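Local structure of radical SAM domain protein (Methanothrix thermoacetophila, 6Y1X) at residues F48-N60 and I104-N118. The protein is NifB, a radical SAM enzyme with iron-sulfur clusters that probably inserts the carbide during assembly of the nitrogenase iron-molybdenum cofactor precursor. Numbering follows the deposited sequence.
Sequences FGRMHLPVAPKCN and IKVVAVAGPGEPLAN. With SF4 (iron/sulfur cluster), chain C; SF4 (iron/sulfur cluster), chain D.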
ATOM      1  N   PHE A  48      -0.808 -14.710  13.385  1.00 62.85           N
ATOM      2  CA  PHE A  48      -0.460 -15.172  12.052  1.00 62.77           C
ATOM      3  C   PHE A  48       0.618 -14.276  11.453  1.00 60.07           C
ATOM      4  O   PHE A  48       0.782 -13.116  11.843  1.00 57.78           O
ATOM      5  CB  PHE A  48      -1.698 -15.213  11.145  1.00 61.43           C
ATOM      6  CG  PHE A  48      -2.847 -15.982  11.732  1.00 64.03           C
ATOM      7  CD1 PHE A  48      -2.730 -17.340  11.985  1.00 66.43           C
ATOM      8  CD2 PHE A  48      -4.039 -15.348  12.038  1.00 65.38           C
ATOM      9  CE1 PHE A  48      -3.784 -18.055  12.532  1.00 67.21           C
ATOM     10  CE2 PHE A  48      -5.094 -16.052  12.582  1.00 67.74           C
ATOM     11  CZ  PHE A  48      -4.969 -17.408  12.831  1.00 67.60           C
ATOM     12  N   GLY A  49       1.343 -14.829  10.481  1.00 57.78           N
ATOM     13  CA  GLY A  49       2.433 -14.143   9.830  1.00 54.30           C
ATOM     14  C   GLY A  49       2.145 -13.844   8.364  1.00 49.87           C
ATOM     15  O   GLY A  49       1.235 -14.391   7.738  1.00 47.76           O
ATOM     16  N   ARG A  50       2.968 -12.956   7.821  1.00 47.05           N
ATOM     17  CA  ARG A  50       2.936 -12.601   6.415  1.00 43.64           C
ATOM     18  C   ARG A  50       4.359 -12.592   5.879  1.00 44.38           C
ATOM     19  O   ARG A  50       5.329 -12.464   6.632  1.00 47.16           O
ATOM     20  CB  ARG A  50       2.303 -11.223   6.191  1.00 46.88           C
ATOM     21  CG  ARG A  50       2.381 -10.313   7.409  1.00 58.86           C
ATOM     22  CD  ARG A  50       2.798  -8.896   7.040  1.00 63.71           C
ATOM     23  NE  ARG A  50       4.144  -8.837   6.473  1.00 67.72           N
ATOM     24  CZ  ARG A  50       4.918  -7.755   6.494  1.00 67.21           C
ATOM     25  NH1 ARG A  50       4.487  -6.637   7.064  1.00 65.97           N
ATOM     26  NH2 ARG A  50       6.127  -7.793   5.952  1.00 67.52           N
ATOM     27  N   MET A  51       4.483 -12.732   4.562  1.00 42.35           N
ATOM     28  CA  MET A  51       5.777 -12.614   3.905  1.00 50.70           C
ATOM     29  C   MET A  51       5.630 -11.745   2.668  1.00 38.94           C
ATOM     30  O   MET A  51       4.605 -11.792   1.983  1.00 36.71           O
ATOM     31  CB  MET A  51       6.361 -13.994   3.550  1.00 50.11           C
ATOM     32  CG  MET A  51       5.468 -14.882   2.708  1.00 45.07           C
ATOM     33  SD  MET A  51       6.258 -16.472   2.366  1.00 56.04           S
ATOM     34  CE  MET A  51       7.712 -15.965   1.457  1.00 49.71           C
ATOM     35  N   HIS A  52       6.661 -10.955   2.394  1.00 40.30           N
ATOM     36  CA  HIS A  52       6.725 -10.105   1.214  1.00 35.47           C
ATOM     37  C   HIS A  52       7.657 -10.725   0.186  1.00 36.23           C
ATOM     38  O   HIS A  52       8.720 -11.247   0.531  1.00 39.44           O
ATOM     39  CB  HIS A  52       7.222  -8.705   1.576  1.00 36.12           C
ATOM     40  CG  HIS A  52       6.193  -7.853   2.247  1.00 39.42           C
ATOM     41  ND1 HIS A  52       6.435  -6.546   2.614  1.00 41.61           N
ATOM     42  CD2 HIS A  52       4.923  -8.123   2.629  1.00 39.06           C
ATOM     43  CE1 HIS A  52       5.356  -6.046   3.189  1.00 41.99           C
ATOM     44  NE2 HIS A  52       4.425  -6.984   3.212  1.00 40.13           N
ATOM     45  N   LEU A  53       7.259 -10.662  -1.078  1.00 23.30           N
ATOM     46  CA  LEU A  53       8.121 -11.133  -2.153  1.00 20.80           C
ATOM     47  C   LEU A  53       8.622  -9.929  -2.928  1.00 23.77           C
ATOM     48  O   LEU A  53       7.836  -9.287  -3.642  1.00 24.29           O
ATOM     49  CB  LEU A  53       7.368 -12.093  -3.073  1.00 20.11           C
ATOM     50  CG  LEU A  53       6.875 -13.358  -2.369  1.00 24.57           C
ATOM     51  CD1 LEU A  53       6.027 -14.197  -3.309  1.00 26.23           C
ATOM     52  CD2 LEU A  53       8.036 -14.172  -1.815  1.00 30.16           C
ATOM     53  N   PRO A  54       9.898  -9.586  -2.829  1.00 24.05           N
ATOM     54  CA  PRO A  54      10.404  -8.365  -3.487  1.00 22.52           C
ATOM     55  C   PRO A  54      10.675  -8.596  -4.971  1.00 27.39           C
ATOM     56  O   PRO A  54      11.805  -8.779  -5.424  1.00 28.35           O
ATOM     57  CB  PRO A  54      11.680  -8.065  -2.698  1.00 20.70           C
ATOM     58  CG  PRO A  54      12.159  -9.428  -2.274  1.00 27.84           C
ATOM     59  CD  PRO A  54      10.922 -10.230  -1.986  1.00 24.88           C
ATOM     60  N   VAL A  55       9.598  -8.580  -5.757  1.00 28.91           N
ATOM     61  CA  VAL A  55       9.650  -8.882  -7.184  1.00 24.49           C
ATOM     62  C   VAL A  55       9.396  -7.662  -8.050  1.00 26.02           C
ATOM     63  O   VAL A  55       9.369  -7.788  -9.282  1.00 21.42           O
ATOM     64  CB  VAL A  55       8.665 -10.009  -7.557  1.00 24.89           C
ATOM     65  CG1 VAL A  55       9.004 -11.288  -6.812  1.00 17.69           C
ATOM     66  CG2 VAL A  55       7.236  -9.588  -7.244  1.00 17.96           C
ATOM     67  N   ALA A  56       9.210  -6.485  -7.457  1.00 20.11           N
ATOM     68  CA  ALA A  56       8.630  -5.331  -8.145  1.00 20.67           C
ATOM     69  C   ALA A  56       9.527  -4.110  -7.973  1.00 18.79           C
ATOM     70  O   ALA A  56       9.183  -3.179  -7.239  1.00 19.62           O
ATOM     71  CB  ALA A  56       7.222  -5.039  -7.625  1.00 17.36           C
ATOM     72  N   PRO A  57      10.685  -4.074  -8.652  1.00 15.46           N
ATOM     73  CA  PRO A  57      11.658  -3.006  -8.374  1.00 21.24           C
ATOM     74  C   PRO A  57      11.292  -1.645  -8.948  1.00 19.00           C
ATOM     75  O   PRO A  57      11.677  -0.622  -8.377  1.00 20.60           O
ATOM     76  CB  PRO A  57      12.944  -3.541  -9.017  1.00 16.13           C
ATOM     77  CG  PRO A  57      12.460  -4.406 -10.136  1.00 18.83           C
ATOM     78  CD  PRO A  57      11.238  -5.090  -9.567  1.00 17.63           C
ATOM     79  N   LYS A  58      10.600  -1.597 -10.082  1.00 16.90           N
ATOM     80  CA  LYS A  58      10.305  -0.308 -10.693  1.00 20.65           C
ATOM     81  C   LYS A  58       9.195   0.404  -9.928  1.00 19.70           C
ATOM     82  O   LYS A  58       8.276  -0.225  -9.398  1.00 18.46           O
ATOM     83  CB  LYS A  58       9.889  -0.468 -12.155  1.00 21.44           C
ATOM     84  CG  LYS A  58      10.909  -1.183 -13.025  1.00 31.57           C
ATOM     85  CD  LYS A  58      10.502  -1.139 -14.489  1.00 39.42           C
ATOM     86  CE  LYS A  58       9.309  -2.028 -14.769  1.00 51.11           C
ATOM     87  NZ  LYS A  58       9.035  -2.110 -16.232  1.00 61.89           N
ATOM     88  N   CYS A  59       9.266   1.732  -9.919  1.00 15.75           N
ATOM     89  CA  CYS A  59       8.184   2.586  -9.453  1.00 22.01           C
ATOM     90  C   CYS A  59       7.794   3.576 -10.539  1.00 21.41           C
ATOM     91  O   CYS A  59       8.582   3.898 -11.433  1.00 21.64           O
ATOM     92  CB  CYS A  59       8.560   3.356  -8.182  1.00 18.44           C
ATOM     93  SG  CYS A  59       7.113   4.053  -7.366  1.00 17.74           S
ATOM     94  N   ASN A  60       6.557   4.059 -10.449  1.00 19.59           N
ATOM     95  CA  ASN A  60       6.007   4.972 -11.440  1.00 20.83           C
ATOM     96  C   ASN A  60       5.725   6.365 -10.904  1.00 21.64           C
ATOM     97  O   ASN A  60       5.197   7.197 -11.645  1.00 18.72           O
ATOM     98  CB  ASN A  60       4.733   4.382 -12.060  1.00 21.08           C
ATOM     99  CG  ASN A  60       3.735   3.902 -11.021  1.00 22.16           C
ATOM    100  OD1 ASN A  60       3.935   4.063  -9.815  1.00 18.66           O
ATOM    101  ND2 ASN A  60       2.646   3.309 -11.492  1.00 20.50           N
ATOM    102  N   ILE A 104       2.284 -18.885   8.518  1.00 57.47           N
ATOM    103  CA  ILE A 104       2.201 -17.925   7.422  1.00 52.74           C
ATOM    104  C   ILE A 104       0.840 -18.059   6.748  1.00 51.07           C
ATOM    105  O   ILE A 104       0.514 -19.108   6.183  1.00 50.77           O
ATOM    106  CB  ILE A 104       3.341 -18.135   6.417  1.00 52.47           C
ATOM    107  CG1 ILE A 104       4.688 -18.079   7.144  1.00 54.23           C
ATOM    108  CG2 ILE A 104       3.273 -17.091   5.312  1.00 44.90           C
ATOM    109  CD1 ILE A 104       5.013 -16.732   7.750  1.00 53.43           C
ATOM    110  N   LYS A 105       0.039 -16.993   6.805  1.00 49.55           N
ATOM    111  CA  LYS A 105      -1.279 -16.978   6.182  1.00 41.77           C
ATOM    112  C   LYS A 105      -1.357 -16.111   4.937  1.00 40.19           C
ATOM    113  O   LYS A 105      -2.257 -16.319   4.117  1.00 33.87           O
ATOM    114  CB  LYS A 105      -2.335 -16.481   7.182  1.00 39.11           C
ATOM    115  CG  LYS A 105      -2.575 -17.389   8.382  1.00 43.06           C
ATOM    116  CD  LYS A 105      -3.060 -18.770   7.978  1.00 45.21           C
ATOM    117  CE  LYS A 105      -3.281 -19.644   9.207  1.00 55.22           C
ATOM    118  NZ  LYS A 105      -3.445 -21.085   8.863  1.00 58.68           N
ATOM    119  N   VAL A 106      -0.436 -15.162   4.769  1.00 32.09           N
ATOM    120  CA  VAL A 106      -0.520 -14.145   3.729  1.00 29.15           C
ATOM    121  C   VAL A 106       0.787 -14.109   2.951  1.00 31.94           C
ATOM    122  O   VAL A 106       1.874 -14.185   3.533  1.00 31.41           O
ATOM    123  CB  VAL A 106      -0.831 -12.751   4.317  1.00 37.15           C
ATOM    124  CG1 VAL A 106      -0.883 -11.702   3.213  1.00 25.56           C
ATOM    125  CG2 VAL A 106      -2.138 -12.777   5.089  1.00 30.12           C
ATOM    126  N   VAL A 107       0.674 -13.975   1.634  1.00 25.89           N
ATOM    127  CA  VAL A 107       1.804 -13.700   0.758  1.00 25.79           C
ATOM    128  C   VAL A 107       1.485 -12.434  -0.021  1.00 27.27           C
ATOM    129  O   VAL A 107       0.394 -12.304  -0.588  1.00 25.98           O
ATOM    130  CB  VAL A 107       2.081 -14.880  -0.190  1.00 26.06           C
ATOM    131  CG1 VAL A 107       3.067 -14.485  -1.264  1.00 28.26           C
ATOM    132  CG2 VAL A 107       2.610 -16.064   0.596  1.00 30.34           C
ATOM    133  N   ALA A 108       2.433 -11.503  -0.057  1.00 24.34           N
ATOM    134  CA  ALA A 108       2.153 -10.188  -0.602  1.00 24.05           C
ATOM    135  C   ALA A 108       3.324  -9.721  -1.445  1.00 27.90           C
ATOM    136  O   ALA A 108       4.464 -10.165  -1.276  1.00 27.50           O
ATOM    137  CB  ALA A 108       1.873  -9.161   0.502  1.00 26.16           C
ATOM    138  N   VAL A 109       3.022  -8.820  -2.369  1.00 23.29           N
ATOM    139  CA  VAL A 109       4.033  -8.053  -3.075  1.00 23.29           C
ATOM    140  C   VAL A 109       3.822  -6.596  -2.694  1.00 23.73           C
ATOM    141  O   VAL A 109       2.720  -6.057  -2.864  1.00 20.98           O
ATOM    142  CB  VAL A 109       3.954  -8.256  -4.597  1.00 22.51           C
ATOM    143  CG1 VAL A 109       5.008  -7.399  -5.308  1.00 19.97           C
ATOM    144  CG2 VAL A 109       4.120  -9.732  -4.948  1.00 19.96           C
ATOM    145  N   ALA A 110       4.873  -5.969  -2.175  1.00 22.00           N
ATOM    146  CA  ALA A 110       4.787  -4.613  -1.658  1.00 21.84           C
ATOM    147  C   ALA A 110       5.988  -3.769  -2.053  1.00 22.89           C
ATOM    148  O   ALA A 110       6.064  -2.604  -1.650  1.00 19.11           O
ATOM    149  CB  ALA A 110       4.645  -4.620  -0.130  1.00 23.63           C
ATOM    150  N   GLY A 111       6.920  -4.312  -2.827  1.00 20.33           N
ATOM    151  CA  GLY A 111       8.103  -3.583  -3.197  1.00 19.21           C
ATOM    152  C   GLY A 111       9.050  -4.421  -4.026  1.00 17.36           C
ATOM    153  O   GLY A 111       8.684  -5.487  -4.531  1.00 22.54           O
ATOM    154  N   PRO A 112      10.298  -3.951  -4.188  1.00 14.50           N
ATOM    155  CA  PRO A 112      10.852  -2.744  -3.553  1.00 17.83           C
ATOM    156  C   PRO A 112      10.288  -1.418  -4.098  1.00 22.76           C
ATOM    157  O   PRO A 112      10.470  -0.376  -3.466  1.00 19.94           O
ATOM    158  CB  PRO A 112      12.351  -2.851  -3.858  1.00 20.30           C
ATOM    159  CG  PRO A 112      12.587  -4.315  -4.110  1.00 19.78           C
ATOM    160  CD  PRO A 112      11.350  -4.763  -4.825  1.00 17.55           C
ATOM    161  N   GLY A 113       9.643  -1.464  -5.261  1.00 22.16           N
ATOM    162  CA  GLY A 113       9.000  -0.302  -5.852  1.00 14.82           C
ATOM    163  C   GLY A 113       7.485  -0.401  -5.833  1.00 14.58           C
ATOM    164  O   GLY A 113       6.890  -0.770  -4.815  1.00 17.77           O
ATOM    165  N   GLU A 114       6.848  -0.089  -6.964  1.00 14.08           N
ATOM    166  CA  GLU A 114       5.397  -0.073  -7.044  1.00 16.93           C
ATOM    167  C   GLU A 114       4.960  -1.407  -7.626  1.00 16.37           C
ATOM    168  O   GLU A 114       5.277  -1.694  -8.792  1.00 16.15           O
ATOM    169  CB  GLU A 114       4.920   1.074  -7.937  1.00 20.28           C
ATOM    170  CG  GLU A 114       3.476   0.960  -8.462  1.00 17.35           C
ATOM    171  CD  GLU A 114       2.448   0.683  -7.376  1.00 24.63           C
ATOM    172  OE1 GLU A 114       2.646   1.151  -6.234  1.00 20.94           O
ATOM    173  OE2 GLU A 114       1.440  -0.007  -7.662  1.00 23.42           O
ATOM    174  N   PRO A 115       4.293  -2.267  -6.853  1.00 17.04           N
ATOM    175  CA  PRO A 115       3.930  -3.598  -7.367  1.00 15.02           C
ATOM    176  C   PRO A 115       3.211  -3.587  -8.710  1.00 20.13           C
ATOM    177  O   PRO A 115       3.546  -4.396  -9.580  1.00 24.35           O
ATOM    178  CB  PRO A 115       3.062  -4.158  -6.236  1.00 14.80           C
ATOM    179  CG  PRO A 115       3.720  -3.579  -5.008  1.00 15.87           C
ATOM    180  CD  PRO A 115       3.983  -2.139  -5.417  1.00 14.34           C
ATOM    181  N   LEU A 116       2.256  -2.678  -8.922  1.00 17.71           N
ATOM    182  CA  LEU A 116       1.480  -2.727 -10.156  1.00 16.43           C
ATOM    183  C   LEU A 116       2.240  -2.218 -11.374  1.00 16.59           C
ATOM    184  O   LEU A 116       1.752  -2.384 -12.494  1.00 20.08           O
ATOM    185  CB  LEU A 116       0.175  -1.942 -10.004  1.00 17.97           C
ATOM    186  CG  LEU A 116      -0.745  -2.324  -8.841  1.00 19.50           C
ATOM    187  CD1 LEU A 116      -2.034  -1.526  -8.890  1.00 22.54           C
ATOM    188  CD2 LEU A 116      -1.045  -3.809  -8.881  1.00 22.57           C
ATOM    189  N   ALA A 117       3.424  -1.636 -11.191  1.00 19.03           N
ATOM    190  CA  ALA A 117       4.231  -1.150 -12.302  1.00 19.81           C
ATOM    191  C   ALA A 117       5.195  -2.207 -12.823  1.00 22.63           C
ATOM    192  O   ALA A 117       6.039  -1.896 -13.667  1.00 22.44           O
ATOM    193  CB  ALA A 117       5.008   0.107 -11.895  1.00 15.47           C
ATOM    194  N   ASN A 118       5.096  -3.441 -12.336  1.00 20.68           N
ATOM    195  CA  ASN A 118       6.040  -4.495 -12.682  1.00 20.32           C
ATOM    196  C   ASN A 118       5.249  -5.732 -13.069  1.00 18.52           C
ATOM    197  O   ASN A 118       4.458  -6.234 -12.264  1.00 23.31           O
ATOM    198  CB  ASN A 118       6.965  -4.824 -11.504  1.00 19.04           C
ATOM    199  CG  ASN A 118       7.875  -3.678 -11.136  1.00 20.62           C
ATOM    200  OD1 ASN A 118       9.039  -3.652 -11.522  1.00 21.94           O
ATOM    201  ND2 ASN A 118       7.367  -2.756 -10.322  1.00 17.79           N
TER
HETATM  202 FE1  SF4 C 301       0.656  -4.393   3.328  1.00 47.68          FE
HETATM  203 FE2  SF4 C 301       0.299  -6.386   5.147  1.00 75.44          FE
HETATM  204 FE3  SF4 C 301       2.210  -6.590   3.221  1.00 56.91          FE
HETATM  205 FE4  SF4 C 301      -0.453  -6.778   2.543  1.00 58.91          FE
HETATM  206  S1  SF4 C 301       0.740  -8.241   3.859  1.00 36.39           S
HETATM  207  S2  SF4 C 301       1.168  -5.588   1.430  1.00 33.16           S
HETATM  208  S3  SF4 C 301      -1.360  -5.263   4.016  1.00 33.10           S
HETATM  209  S4  SF4 C 301       2.164  -5.056   4.935  1.00 32.55           S
HETATM  210 FE1  SF4 D 302       9.108   5.441  -3.134  1.00 30.46          FE
HETATM  211 FE2  SF4 D 302       6.609   6.431  -3.312  1.00 31.68          FE
HETATM  212 FE3  SF4 D 302       6.990   3.816  -2.644  1.00 29.31          FE
HETATM  213 FE4  SF4 D 302       7.486   4.678  -5.184  1.00 32.20          FE
HETATM  214  S1  SF4 D 302       5.439   4.631  -4.137  1.00 17.35           S
HETATM  215  S2  SF4 D 302       8.830   3.301  -3.926  1.00 16.68           S
HETATM  216  S3  SF4 D 302       8.311   6.792  -4.816  1.00 20.44           S
HETATM  217  S4  SF4 D 302       7.613   5.642  -1.398  1.00 17.64           S
HETATM  218  O   HOH W   1       7.164  -7.227  -1.863  1.00 28.93           O
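Asn118 and Lys58 lock together through both ends of the asparagine amide. Asn118 OD1 takes Lys58 N at 3.0 Å, in the carbonyl plane on a lone pair, while ND2 gives one hydrogen to Lys58 O at 2.8 Å and another to Glu114 O. Glu114 N reaches Lys58 O from the opposite face, so two donors grip that oxygen. With Asn118 CG beside its backbone N (chi1 -65°), the amide lies against Ala56 CA. Replacing Asn118 by an alanine would strip away all three bonds, and is likely to leave Lys58 N without its acceptor and the turn before Cys59 less firmly held. Cys59, first cysteine of the radical SAM CX3CX2C motif with Cys63 and Cys66, binds FE4 of that [4Fe-4S] cluster through SG at 2.3 Å and packs on Glu114 CB.

Earlier in both segments, parallel strands 49-52 and 104-109 pair, with a beta bulge at Lys105. His52 NE2 binds FE3 of the second [4Fe-4S] cluster, shared with Cys39 and Cys138, at 2.2 Å. The His52 ring is sandwiched: Ala110 CB makes a CH-pi contact over one face, 3.9 Å from the centroid, and Arg50 NH2 sits over the opposite one. On the sheet face away from His52, Met51 CG lies alongside Val107 CG2 (3.7 Å); Leu53 CD1 meets Val107 CG1.

Strand 49-52 edges the parallel sheet of the radical SAM partial barrel, with 104-109 between it and 136-141; helix 87-100 covers Met51 and Leu53, and helix 119-131 touches Val55 and Val109.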